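Local atomic coordinates of putative secreted glycosylhydrolase (Parabacteroides distasonis ATCC 8503, PDB entry 3IMM), a protein that is probably a secreted glycoside hydrolase, related to 3-keto-disaccharide hydrolases, and binds a sodium ion in the crystal. Residues S79-K91 against D113-I127. Residues are numbered along the deposited sequence; the frame is centred on the assembly and turned at random.
Sequences SVEIQIADDHCEK and DKVVKKPGEWNHMRI. With NA (sodium ion), chain D.
Ile82 and Ile127 meet tip to tip in the tight part of this contact, with Ile82 CG1 3.9 Å from Ile127 CD1. The selenium of Met125 slants past the other branch, Ile82 CG2. Val136 touches both Ile82 and Met125. Past the strand end, buried Val116 continues the packing: its CG1 lies 3.7 Å from Asp87 CB and also meets Ala85 O. Asp87 OD2 takes the N-H of Lys114 on its anti lone pair, a long bond of 3.3 Å. A water donates to OD2 at 2.6 Å and accepts from Val116 N, while OD1 takes the backbone N-H of Cys101. Strands 80-85 and 122-127 run nearly antiparallel, at 166°, but their axes come no closer than 10.4 Å. They belong to two different antiparallel sheets, packed face to face as in the concanavalin-like beta sandwich. Glu81 and Gln83 bind the sodium ion together with Asn62 and Ser63.

The solvent side begins at His88, with exposed Lys114 and Lys118. With CG beside its own backbone N (chi1 -52°), His88 reaches Val116 O through NE2 at 2.7 Å. Lys118 CG sits over the ring centre in a CH-pi contact. A water joins His88 ND1 to Lys114 NZ. An alanine at His88 would probably leave Val116 O without this donor and the Lys118 methylene without its ring face.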
# COMPACT_ATOMS: atom_id res chain seq x y z
N SER A 79 8.59 -6.59 3.67
CA SER A 79 7.37 -6.35 2.90
C SER A 79 7.60 -5.32 1.80
O SER A 79 8.63 -4.65 1.75
CB SER A 79 6.20 -5.89 3.80
OG SER A 79 6.46 -4.60 4.37
N VAL A 80 6.59 -5.18 0.94
CA VAL A 80 6.57 -4.10 -0.05
C VAL A 80 5.37 -3.20 0.26
O VAL A 80 4.26 -3.70 0.57
CB VAL A 80 6.46 -4.70 -1.47
CG1 VAL A 80 6.27 -3.60 -2.50
CG2 VAL A 80 7.66 -5.60 -1.72
N GLU A 81 5.59 -1.88 0.20
CA GLU A 81 4.55 -0.91 0.48
C GLU A 81 4.26 -0.02 -0.73
O GLU A 81 5.15 0.64 -1.31
CB GLU A 81 4.91 -0.01 1.66
CG GLU A 81 3.90 1.08 1.89
CD GLU A 81 4.30 1.99 3.04
OE1 GLU A 81 5.49 1.94 3.45
OE2 GLU A 81 3.43 2.75 3.50
N ILE A 82 2.98 -0.05 -1.11
CA ILE A 82 2.43 0.82 -2.10
C ILE A 82 1.93 2.05 -1.36
O ILE A 82 1.02 1.98 -0.54
CB ILE A 82 1.27 0.20 -2.90
CG1 ILE A 82 1.74 -1.05 -3.68
CG2 ILE A 82 0.77 1.27 -3.93
CD1 ILE A 82 2.01 -2.32 -2.88
N GLN A 83 2.59 3.17 -1.62
CA GLN A 83 2.27 4.43 -0.96
C GLN A 83 0.87 4.95 -1.30
O GLN A 83 0.46 4.97 -2.46
CB GLN A 83 3.28 5.48 -1.43
CG GLN A 83 3.15 6.85 -0.81
CD GLN A 83 3.63 6.93 0.60
OE1 GLN A 83 3.81 5.91 1.27
NE2 GLN A 83 3.88 8.14 1.07
N ILE A 84 0.18 5.43 -0.28
CA ILE A 84 -1.05 6.20 -0.45
C ILE A 84 -0.82 7.52 0.21
O ILE A 84 -0.43 7.57 1.37
CB ILE A 84 -2.30 5.54 0.19
CG1 ILE A 84 -2.66 4.27 -0.52
CG2 ILE A 84 -3.49 6.48 0.10
CD1 ILE A 84 -3.76 3.49 0.15
N ALA A 85 -1.01 8.61 -0.52
CA ALA A 85 -0.68 9.91 -0.01
C ALA A 85 -1.52 10.98 -0.66
O ALA A 85 -1.90 10.87 -1.82
CB ALA A 85 0.84 10.22 -0.21
N ASP A 86 -1.78 12.02 0.11
CA ASP A 86 -2.34 13.26 -0.42
C ASP A 86 -1.28 14.09 -1.14
O ASP A 86 -0.65 14.94 -0.55
CB ASP A 86 -2.94 14.12 0.72
CG ASP A 86 -3.44 15.46 0.22
OD1 ASP A 86 -3.77 15.55 -0.99
OD2 ASP A 86 -3.51 16.41 1.03
N ASP A 87 -1.12 13.85 -2.43
CA ASP A 87 -0.15 14.58 -3.23
C ASP A 87 -0.43 16.11 -3.30
O ASP A 87 0.40 16.86 -3.80
CB ASP A 87 -0.13 14.02 -4.67
CG ASP A 87 0.51 12.66 -4.76
OD1 ASP A 87 0.92 12.13 -3.73
OD2 ASP A 87 0.60 12.09 -5.86
N HIS A 88 -1.60 16.55 -2.90
CA HIS A 88 -1.95 17.96 -3.03
C HIS A 88 -1.51 18.76 -1.82
O HIS A 88 -1.67 19.94 -1.80
CB HIS A 88 -3.44 18.12 -3.23
CG HIS A 88 -3.97 17.29 -4.35
ND1 HIS A 88 -3.98 17.72 -5.65
CD2 HIS A 88 -4.48 16.04 -4.36
CE1 HIS A 88 -4.49 16.77 -6.42
NE2 HIS A 88 -4.79 15.74 -5.66
N CYS A 89 -1.00 18.09 -0.79
CA CYS A 89 -0.41 18.77 0.36
C CYS A 89 1.09 18.75 0.14
O CYS A 89 1.64 17.67 -0.04
CB CYS A 89 -0.74 17.99 1.62
SG CYS A 89 -0.16 18.74 3.07
N GLU A 90 1.73 19.90 0.14
CA GLU A 90 3.18 19.95 -0.08
C GLU A 90 3.90 20.36 1.20
O GLU A 90 4.38 21.46 1.29
CB GLU A 90 3.51 20.95 -1.21
N LYS A 91 3.98 19.46 2.19
CA LYS A 91 4.48 19.81 3.55
C LYS A 91 6.00 19.78 3.72
O LYS A 91 6.57 20.59 4.47
CB LYS A 91 3.91 18.87 4.62
CG LYS A 91 2.64 19.38 5.27
CD LYS A 91 2.37 18.66 6.58
CE LYS A 91 1.91 17.22 6.39
NZ LYS A 91 1.12 16.76 7.58
N ASP A 113 2.27 12.59 -10.71
CA ASP A 113 1.63 12.77 -9.40
C ASP A 113 0.37 13.59 -9.61
O ASP A 113 0.05 14.03 -10.74
CB ASP A 113 2.56 13.37 -8.31
CG ASP A 113 2.83 14.88 -8.50
OD1 ASP A 113 2.81 15.36 -9.68
OD2 ASP A 113 3.07 15.57 -7.46
N LYS A 114 -0.34 13.77 -8.50
CA LYS A 114 -1.64 14.37 -8.46
C LYS A 114 -2.59 13.66 -9.44
O LYS A 114 -3.52 14.26 -9.97
CB LYS A 114 -1.52 15.87 -8.70
CG LYS A 114 -0.66 16.59 -7.69
CD LYS A 114 -0.73 18.11 -7.94
CE LYS A 114 0.15 18.86 -6.97
NZ LYS A 114 -0.30 20.27 -6.84
N VAL A 115 -2.38 12.37 -9.61
CA VAL A 115 -3.45 11.47 -10.10
C VAL A 115 -4.48 11.20 -8.97
O VAL A 115 -5.65 10.98 -9.22
CB VAL A 115 -2.85 10.20 -10.66
CG1 VAL A 115 -3.95 9.21 -11.12
CG2 VAL A 115 -1.86 10.57 -11.82
N VAL A 116 -4.02 11.21 -7.73
CA VAL A 116 -4.90 11.07 -6.60
C VAL A 116 -5.79 12.30 -6.58
O VAL A 116 -5.38 13.39 -6.96
CB VAL A 116 -4.11 10.93 -5.26
CG1 VAL A 116 -3.34 12.20 -4.94
CG2 VAL A 116 -5.05 10.58 -4.09
N LYS A 117 -7.04 12.10 -6.19
CA LYS A 117 -7.98 13.21 -6.11
C LYS A 117 -7.72 13.98 -4.84
O LYS A 117 -6.88 13.60 -4.02
CB LYS A 117 -9.41 12.67 -6.20
CG LYS A 117 -9.68 12.15 -7.59
CD LYS A 117 -10.94 11.41 -7.65
CE LYS A 117 -11.25 10.95 -9.07
NZ LYS A 117 -12.46 10.03 -9.04
N LYS A 118 -8.42 15.10 -4.69
CA LYS A 118 -8.24 15.97 -3.52
C LYS A 118 -8.90 15.35 -2.29
O LYS A 118 -9.76 14.51 -2.44
CB LYS A 118 -8.83 17.35 -3.81
CG LYS A 118 -7.96 18.13 -4.80
CD LYS A 118 -8.34 19.58 -4.84
CE LYS A 118 -7.48 20.34 -5.85
NZ LYS A 118 -8.24 21.53 -6.38
N PRO A 119 -8.47 15.76 -1.07
CA PRO A 119 -9.03 15.24 0.14
C PRO A 119 -10.53 15.17 0.04
O PRO A 119 -11.13 16.08 -0.50
CB PRO A 119 -8.60 16.27 1.17
CG PRO A 119 -7.25 16.64 0.70
CD PRO A 119 -7.43 16.77 -0.77
N GLY A 120 -11.10 14.08 0.53
CA GLY A 120 -12.58 13.91 0.55
C GLY A 120 -13.25 13.38 -0.70
O GLY A 120 -14.48 13.17 -0.70
N GLU A 121 -12.47 13.14 -1.76
CA GLU A 121 -12.97 12.53 -3.00
C GLU A 121 -12.55 11.10 -3.02
O GLU A 121 -11.43 10.82 -2.64
CB GLU A 121 -12.36 13.21 -4.22
CG GLU A 121 -12.72 14.66 -4.43
CD GLU A 121 -14.21 14.91 -4.42
OE1 GLU A 121 -14.94 14.11 -5.05
OE2 GLU A 121 -14.65 15.89 -3.78
N TRP A 122 -13.41 10.20 -3.49
CA TRP A 122 -13.06 8.78 -3.50
C TRP A 122 -12.13 8.45 -4.63
O TRP A 122 -12.28 8.93 -5.75
CB TRP A 122 -14.30 7.86 -3.48
CG TRP A 122 -14.85 7.71 -2.10
CD1 TRP A 122 -15.82 8.48 -1.54
CD2 TRP A 122 -14.40 6.82 -1.07
NE1 TRP A 122 -16.02 8.11 -0.25
CE2 TRP A 122 -15.18 7.08 0.07
CE3 TRP A 122 -13.44 5.82 -1.00
CZ2 TRP A 122 -15.02 6.38 1.27
CZ3 TRP A 122 -13.25 5.14 0.20
CH2 TRP A 122 -14.05 5.41 1.32
N ASN A 123 -11.14 7.63 -4.31
CA ASN A 123 -10.18 7.10 -5.27
C ASN A 123 -10.34 5.60 -5.45
O ASN A 123 -10.92 4.91 -4.61
CB ASN A 123 -8.74 7.35 -4.82
CG ASN A 123 -8.44 8.79 -4.61
OD1 ASN A 123 -7.99 9.49 -5.52
ND2 ASN A 123 -8.73 9.27 -3.42
N HIS A 124 -9.79 5.10 -6.55
CA HIS A 124 -9.73 3.66 -6.78
C HIS A 124 -8.30 3.29 -7.17
O HIS A 124 -7.63 4.02 -7.90
CB HIS A 124 -10.75 3.20 -7.84
CG HIS A 124 -10.69 1.74 -8.08
ND1 HIS A 124 -9.96 1.20 -9.12
CD2 HIS A 124 -11.16 0.70 -7.36
CE1 HIS A 124 -10.04 -0.12 -9.05
NE2 HIS A 124 -10.77 -0.44 -8.00
N MSE A 125 -7.83 2.17 -6.62
CA MSE A 125 -6.49 1.67 -6.90
C MSE A 125 -6.58 0.16 -7.10
O MSE A 125 -7.24 -0.55 -6.35
CB MSE A 125 -5.53 2.00 -5.76
CG MSE A 125 -4.18 1.34 -5.87
SE MSE A 125 -3.03 1.82 -4.36
CE MSE A 125 -2.59 3.52 -5.02
N ARG A 126 -5.91 -0.30 -8.14
CA ARG A 126 -5.68 -1.73 -8.42
C ARG A 126 -4.17 -2.03 -8.37
O ARG A 126 -3.36 -1.31 -8.99
CB ARG A 126 -6.26 -2.10 -9.78
CG ARG A 126 -5.93 -3.54 -10.19
CD ARG A 126 -6.75 -3.96 -11.35
NE ARG A 126 -8.17 -4.02 -11.01
CZ ARG A 126 -9.16 -4.19 -11.89
NH1 ARG A 126 -8.91 -4.41 -13.18
NH2 ARG A 126 -10.41 -4.18 -11.48
N ILE A 127 -3.80 -3.05 -7.62
CA ILE A 127 -2.39 -3.45 -7.48
C ILE A 127 -2.31 -4.87 -8.00
O ILE A 127 -2.96 -5.75 -7.48
CB ILE A 127 -1.89 -3.37 -6.03
CG1 ILE A 127 -2.20 -2.00 -5.44
CG2 ILE A 127 -0.41 -3.64 -5.95
CD1 ILE A 127 -2.00 -1.96 -3.92
NA NA D . 3.16 5.44 3.54
O HOH W 1 -5.41 13.49 -1.65
O HOH W 2 -1.00 10.76 -7.38
O HOH W 3 2.71 16.56 -4.96
O HOH W 4 -3.00 20.05 -6.27